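Local coordinates for putative aminooxidase (Propionibacterium acnes, PDB 2BA9), which isomerises polyunsaturated fatty acid to conjugated linoleic acid and carries bound FAD in a fold of the flavin-containing amine oxidoreductase family, at residues Y24-F30 and V419-V424; G171-N175 and M302-L307. One frame throughout, in Å; residues are numbered along the deposited sequence.

Contact 1: residues Y24-F30 and V419-V424; sequences YLEQAGF and VTRFFV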
loop_
_atom_site.group_PDB
_atom_site.type_symbol
_atom_site.label_atom_id
_atom_site.label_comp_id
_atom_site.label_asym_id
_atom_site.label_seq_id
_atom_site.Cartn_x
_atom_site.Cartn_y
_atom_site.Cartn_z
ATOM N N TYR A 24 14.316 -3.707 -12.855
ATOM C CA TYR A 24 15.057 -4.924 -12.501
ATOM C C TYR A 24 15.159 -5.919 -13.649
ATOM O O TYR A 24 16.109 -6.718 -13.704
ATOM C CB TYR A 24 14.490 -5.571 -11.229
ATOM C CG TYR A 24 14.884 -4.783 -9.991
ATOM C CD1 TYR A 24 16.194 -4.801 -9.512
ATOM C CD2 TYR A 24 13.959 -3.996 -9.325
ATOM C CE1 TYR A 24 16.563 -4.043 -8.388
ATOM C CE2 TYR A 24 14.314 -3.247 -8.211
ATOM C CZ TYR A 24 15.602 -3.271 -7.747
ATOM O OH TYR A 24 15.904 -2.507 -6.643
ATOM N N LEU A 25 14.204 -5.870 -14.573
ATOM C CA LEU A 25 14.330 -6.640 -15.808
ATOM C C LEU A 25 15.488 -6.073 -16.629
ATOM O O LEU A 25 16.376 -6.819 -17.063
ATOM C CB LEU A 25 13.015 -6.643 -16.607
ATOM C CG LEU A 25 11.989 -7.677 -16.117
ATOM C CD1 LEU A 25 10.575 -7.384 -16.633
ATOM C CD2 LEU A 25 12.422 -9.088 -16.515
ATOM N N GLU A 26 15.473 -4.753 -16.819
ATOM C CA GLU A 26 16.537 -4.067 -17.537
ATOM C C GLU A 26 17.898 -4.491 -16.983
ATOM O O GLU A 26 18.771 -4.913 -17.736
ATOM C CB GLU A 26 16.370 -2.552 -17.425
ATOM C CG GLU A 26 17.270 -1.765 -18.364
ATOM C CD GLU A 26 17.061 -0.271 -18.246
ATOM O OE1 GLU A 26 15.948 0.196 -18.531
ATOM O OE2 GLU A 26 18.023 0.433 -17.886
ATOM N N GLN A 27 18.049 -4.395 -15.662
ATOM C CA GLN A 27 19.321 -4.694 -14.979
ATOM C C GLN A 27 19.781 -6.157 -15.075
ATOM O O GLN A 27 20.977 -6.437 -14.998
ATOM C CB GLN A 27 19.252 -4.239 -13.515
ATOM C CG GLN A 27 19.235 -2.720 -13.371
ATOM C CD GLN A 27 19.134 -2.237 -11.936
ATOM O OE1 GLN A 27 19.293 -1.050 -11.668
ATOM N NE2 GLN A 27 18.872 -3.149 -11.009
ATOM N N ALA A 28 18.829 -7.069 -15.271
ATOM C CA ALA A 28 19.114 -8.491 -15.504
ATOM C C ALA A 28 19.411 -8.802 -16.970
ATOM O O ALA A 28 19.736 -9.947 -17.310
ATOM C CB ALA A 28 17.935 -9.350 -15.027
ATOM N N GLY A 29 19.296 -7.802 -17.838
ATOM C CA GLY A 29 19.621 -7.968 -19.254
ATOM C C GLY A 29 18.421 -8.221 -20.148
ATOM O O GLY A 29 18.571 -8.667 -21.285
ATOM N N PHE A 30 17.231 -7.937 -19.634
ATOM C CA PHE A 30 16.001 -8.021 -20.421
ATOM C C PHE A 30 15.639 -6.613 -20.933
ATOM O O PHE A 30 15.028 -5.805 -20.209
ATOM C CB PHE A 30 14.862 -8.616 -19.570
ATOM C CG PHE A 30 15.033 -10.090 -19.248
ATOM C CD1 PHE A 30 14.440 -11.067 -20.044
ATOM C CD2 PHE A 30 15.772 -10.497 -18.135
ATOM C CE1 PHE A 30 14.578 -12.411 -19.745
ATOM C CE2 PHE A 30 15.922 -11.858 -17.824
ATOM C CZ PHE A 30 15.323 -12.816 -18.629
ATOM N N VAL A 419 11.969 -11.215 -10.949
ATOM C CA VAL A 419 12.965 -11.344 -12.004
ATOM C C VAL A 419 13.953 -12.433 -11.611
ATOM O O VAL A 419 14.315 -13.280 -12.427
ATOM C CB VAL A 419 13.736 -10.026 -12.230
ATOM C CG1 VAL A 419 14.801 -10.214 -13.310
ATOM C CG2 VAL A 419 12.780 -8.875 -12.584
ATOM N N THR A 420 14.368 -12.410 -10.347
ATOM C CA THR A 420 15.218 -13.460 -9.787
ATOM C C THR A 420 14.537 -14.820 -9.823
ATOM O O THR A 420 15.147 -15.803 -10.211
ATOM C CB THR A 420 15.613 -13.171 -8.324
ATOM O OG1 THR A 420 16.122 -11.835 -8.211
ATOM C CG2 THR A 420 16.672 -14.165 -7.860
ATOM N N ARG A 421 13.271 -14.873 -9.424
ATOM C CA ARG A 421 12.576 -16.155 -9.275
ATOM C C ARG A 421 12.256 -16.856 -10.595
ATOM O O ARG A 421 12.322 -18.097 -10.662
ATOM C CB ARG A 421 11.293 -15.986 -8.462
ATOM C CG ARG A 421 11.528 -15.604 -7.001
ATOM C CD ARG A 421 10.303 -15.870 -6.180
ATOM N NE ARG A 421 9.173 -15.067 -6.623
ATOM C CZ ARG A 421 7.897 -15.466 -6.662
ATOM N NH1 ARG A 421 7.530 -16.704 -6.324
ATOM N NH2 ARG A 421 6.968 -14.605 -7.068
ATOM N N PHE A 422 11.926 -16.082 -11.634
ATOM C CA PHE A 422 11.418 -16.660 -12.885
ATOM C C PHE A 422 12.142 -16.303 -14.199
ATOM O O PHE A 422 12.020 -17.031 -15.192
ATOM C CB PHE A 422 9.950 -16.291 -13.033
ATOM C CG PHE A 422 9.099 -16.735 -11.882
ATOM C CD1 PHE A 422 8.983 -18.083 -11.574
ATOM C CD2 PHE A 422 8.421 -15.810 -11.100
ATOM C CE1 PHE A 422 8.201 -18.500 -10.503
ATOM C CE2 PHE A 422 7.636 -16.221 -10.041
ATOM C CZ PHE A 422 7.523 -17.566 -9.744
ATOM N N PHE A 423 12.878 -15.201 -14.234
ATOM C CA PHE A 423 13.406 -14.721 -15.503
ATOM C C PHE A 423 14.870 -15.072 -15.700
ATOM O O PHE A 423 15.247 -15.608 -16.745
ATOM C CB PHE A 423 13.173 -13.217 -15.647
ATOM C CG PHE A 423 11.732 -12.857 -15.894
ATOM C CD1 PHE A 423 11.307 -12.449 -17.152
ATOM C CD2 PHE A 423 10.795 -12.950 -14.869
ATOM C CE1 PHE A 423 9.969 -12.117 -17.387
ATOM C CE2 PHE A 423 9.456 -12.620 -15.084
ATOM C CZ PHE A 423 9.040 -12.199 -16.349
ATOM N N VAL A 424 15.697 -14.782 -14.702
ATOM C CA VAL A 424 17.142 -14.990 -14.844
ATOM C C VAL A 424 17.478 -16.480 -15.003
ATOM O O VAL A 424 17.138 -17.318 -14.167
ATOM C CB VAL A 424 17.935 -14.368 -13.671
ATOM C CG1 VAL A 424 17.910 -12.845 -13.766
ATOM C CG2 VAL A 424 17.370 -14.815 -12.344
ATOM O OXT VAL A 424 18.068 -16.878 -16.008
#
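Val-419 spreads its two methyls over helix 16-28 because its chi1 of 178° sets CG1 on the side remote from its own backbone N and CG2 on the side remote from its carbonyl carbon. CG1 lies 3.7 Å from Ala-28 CB, while CG2 sits 3.8 Å from Leu-25 CG, so this beta-branched residue sets one methyl on each of two residues a turn apart. Ala-28, with a single methyl pointing at the other helix, is small enough to be met by a second valine too: its CB is 3.7 Å from CG1 of Val-424, the C-terminal residue.

Phe-423 extends the apolar seam. Leu-25 CD2 rests over a face of its ring, 4.0 Å from the centroid, a CH-pi contact suited to a branched aliphatic tip. The edge of the same ring is turned to the face of Phe-30 in a T-shaped pair, centroids 5.7 Å apart and planes at 89°. Phe-30 CZ also comes within 3.4 Å of Phe-423 O, a ring carbon against a backbone carbonyl. The chain reaches Phe-30 through a Schellman motif whose positive-phi residue is Gly-29, a conformation that a residue without a side chain adopts readily.

No hydrogen bond crosses the contact; the hydroxyl of Tyr-24 is instead bonded to Glu-72. The short helical segments cross at -64°, with axes 10.9 Å apart at closest approach. Helix 16-28 follows the first strand of the Rossmann-type FAD-binding fold, and helix 408-423 is the last of the chain. Beneath them lies the parallel sheet: Leu-25, Phe-30 and Phe-423 all touch Ile-9 of strand 9-12, and Phe-423 continues onto Val-249 and Val-251 of strand 249-252.

Contact 2: residues G171-N175 and M302-L307; sequences GHFDN and MRPERL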
loop_
_atom_site.group_PDB
_atom_site.type_symbol
_atom_site.label_atom_id
_atom_site.label_comp_id
_atom_site.label_asym_id
_atom_site.label_seq_id
_atom_site.Cartn_x
_atom_site.Cartn_y
_atom_site.Cartn_z
ATOM N N GLY A 171 -7.169 -1.310 7.050
ATOM C CA GLY A 171 -8.308 -2.050 7.571
ATOM C C GLY A 171 -8.123 -2.465 9.005
ATOM O O GLY A 171 -7.260 -1.945 9.694
ATOM N N HIS A 172 -8.936 -3.417 9.441
ATOM C CA HIS A 172 -9.141 -3.649 10.856
ATOM C C HIS A 172 -8.691 -5.040 11.297
ATOM O O HIS A 172 -8.899 -6.018 10.596
ATOM C CB HIS A 172 -10.606 -3.374 11.218
ATOM C CG HIS A 172 -11.004 -1.944 11.015
ATOM N ND1 HIS A 172 -11.206 -1.398 9.770
ATOM C CD2 HIS A 172 -11.205 -0.943 11.902
ATOM C CE1 HIS A 172 -11.534 -0.124 9.898
ATOM N NE2 HIS A 172 -11.539 0.179 11.184
ATOM N N PHE A 173 -8.076 -5.088 12.479
ATOM C CA PHE A 173 -7.469 -6.298 13.028
ATOM C C PHE A 173 -8.469 -7.410 13.375
ATOM O O PHE A 173 -8.077 -8.574 13.542
ATOM C CB PHE A 173 -6.656 -5.951 14.283
ATOM C CG PHE A 173 -5.398 -5.139 14.023
ATOM C CD1 PHE A 173 -4.828 -4.402 15.062
ATOM C CD2 PHE A 173 -4.760 -5.118 12.772
ATOM C CE1 PHE A 173 -3.666 -3.650 14.862
ATOM C CE2 PHE A 173 -3.586 -4.367 12.578
ATOM C CZ PHE A 173 -3.046 -3.636 13.615
ATOM N N ASP A 174 -9.745 -7.063 13.499
ATOM C CA ASP A 174 -10.789 -8.066 13.719
ATOM C C ASP A 174 -10.948 -9.036 12.520
ATOM O O ASP A 174 -11.498 -10.123 12.674
ATOM C CB ASP A 174 -12.129 -7.386 14.043
ATOM C CG ASP A 174 -12.669 -6.557 12.872
ATOM O OD1 ASP A 174 -12.387 -5.338 12.839
ATOM O OD2 ASP A 174 -13.369 -7.122 11.997
ATOM N N ASN A 175 -10.472 -8.631 11.338
ATOM C CA ASN A 175 -10.590 -9.447 10.136
ATOM C C ASN A 175 -9.335 -9.568 9.244
ATOM O O ASN A 175 -9.129 -10.604 8.634
ATOM C CB ASN A 175 -11.771 -8.952 9.305
ATOM C CG ASN A 175 -11.575 -7.548 8.795
ATOM O OD1 ASN A 175 -11.104 -7.359 7.690
ATOM N ND2 ASN A 175 -11.930 -6.558 9.597
ATOM N N MET A 302 -10.514 4.630 14.769
ATOM C CA MET A 302 -10.012 3.428 14.086
ATOM C C MET A 302 -10.779 2.144 14.464
ATOM O O MET A 302 -10.495 1.068 13.938
ATOM C CB MET A 302 -8.537 3.230 14.426
ATOM C CG MET A 302 -7.638 4.345 13.976
ATOM S SD MET A 302 -5.975 4.122 14.630
ATOM C CE MET A 302 -5.335 5.817 14.586
ATOM N N ARG A 303 -11.706 2.265 15.410
ATOM C CA ARG A 303 -12.683 1.240 15.722
ATOM C C ARG A 303 -13.653 1.061 14.550
ATOM O O ARG A 303 -14.097 2.056 13.965
ATOM C CB ARG A 303 -13.542 1.682 16.900
ATOM C CG ARG A 303 -12.844 1.783 18.213
ATOM C CD ARG A 303 -13.860 1.913 19.355
ATOM N NE ARG A 303 -14.204 3.307 19.660
ATOM C CZ ARG A 303 -15.423 3.844 19.598
ATOM N NH1 ARG A 303 -16.481 3.125 19.244
ATOM N NH2 ARG A 303 -15.585 5.117 19.921
ATOM N N PRO A 304 -14.045 -0.186 14.242
ATOM C CA PRO A 304 -15.036 -0.463 13.188
ATOM C C PRO A 304 -16.355 0.280 13.402
ATOM O O PRO A 304 -17.016 0.678 12.448
ATOM C CB PRO A 304 -15.247 -1.971 13.315
ATOM C CG PRO A 304 -13.972 -2.472 13.877
ATOM C CD PRO A 304 -13.579 -1.433 14.868
ATOM N N GLU A 305 -16.706 0.471 14.672
ATOM C CA GLU A 305 -17.871 1.233 15.088
ATOM C C GLU A 305 -17.779 2.692 14.656
ATOM O O GLU A 305 -18.789 3.400 14.623
ATOM C CB GLU A 305 -17.986 1.168 16.617
ATOM C CG GLU A 305 -18.352 -0.206 17.170
ATOM C CD GLU A 305 -17.181 -1.167 17.409
ATOM O OE1 GLU A 305 -15.991 -0.794 17.268
ATOM O OE2 GLU A 305 -17.476 -2.329 17.754
ATOM N N ARG A 306 -16.568 3.145 14.337
ATOM C CA ARG A 306 -16.335 4.521 13.906
ATOM C C ARG A 306 -15.936 4.656 12.424
ATOM O O ARG A 306 -15.455 5.712 11.996
ATOM C CB ARG A 306 -15.270 5.153 14.813
ATOM C CG ARG A 306 -15.713 5.335 16.254
ATOM C CD ARG A 306 -16.832 6.373 16.424
ATOM N NE ARG A 306 -16.347 7.742 16.251
ATOM C CZ ARG A 306 -17.094 8.830 16.402
ATOM N NH1 ARG A 306 -18.364 8.730 16.766
ATOM N NH2 ARG A 306 -16.566 10.031 16.206
ATOM N N LEU A 307 -16.178 3.605 11.636
ATOM C CA LEU A 307 -15.919 3.634 10.193
ATOM C C LEU A 307 -16.479 4.889 9.516
ATOM O O LEU A 307 -17.616 5.254 9.739
ATOM C CB LEU A 307 -16.539 2.406 9.532
ATOM C CG LEU A 307 -16.122 2.107 8.101
ATOM C CD1 LEU A 307 -14.665 1.728 8.055
ATOM C CD2 LEU A 307 -16.994 0.966 7.512
HETATM O O HOH W 1 -12.710 2.805 11.826
#
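His-172 reaches from the loop after helix 166-170 to a short 3-10 turn at Pro-304 and Glu-305, within the connection between strands 295-297 and 310-315 of the mixed sheet. Its chi1 of -64° puts CG opposite the carbonyl carbon and beside the backbone N, and its CB bond aims at the 302-307 loop. Apolar contacts come from Pro-304 and Leu-307: Pro-304 CG lies 3.7 Å from His-172 CD2, and Leu-307 CD1 is 4.1 Å from CE1 of the same ring. Proline suits the turn because its fixed phi matches 3-10 geometry. Leu-307 and His-172 also meet Leu-330 of strand 325-330.

No direct hydrogen bond joins the segments. Met-302 O lies 2.9 Å from His-172 CD2, at the edge near the ring plane, and 3.1 Å from His-172 NE2 at too poor an angle for bonding. Asp-174 OD1 passes 3.4 Å from Pro-304 CG and is bonded to His-333, whose ring meets that of His-172 edge-to-face. OD2 accepts from side-chain ND2 of Asn-175, which approaches from above the carboxylate plane.

A water in the imidazole plane provides the polar link, 2.9 Å from His-172 NE2 and donating to Arg-303 O at 2.7 Å.

Overall arrangement
Contact 1 and contact 2 lie on opposite sides of the chain's centre, their own centres 40 Å apart and their nearest atoms about 23 Å apart. Along the sequence, contact 2 is nested inside the long loop that contact 1 closes: 24-30 comes first, then 171-175, 302-307 and finally 419-424. They share no helix or strand. Contact 1 brings residues near the two chain ends together against the parallel sheet of the dinucleotide-binding part, whereas contact 2 ties loops within the body of the chain, joining a helical region to a connection of the mixed sheet. The side chains of Tyr-24 and Met-302 are about 12 Å and 13 Å from the flavin cofactor.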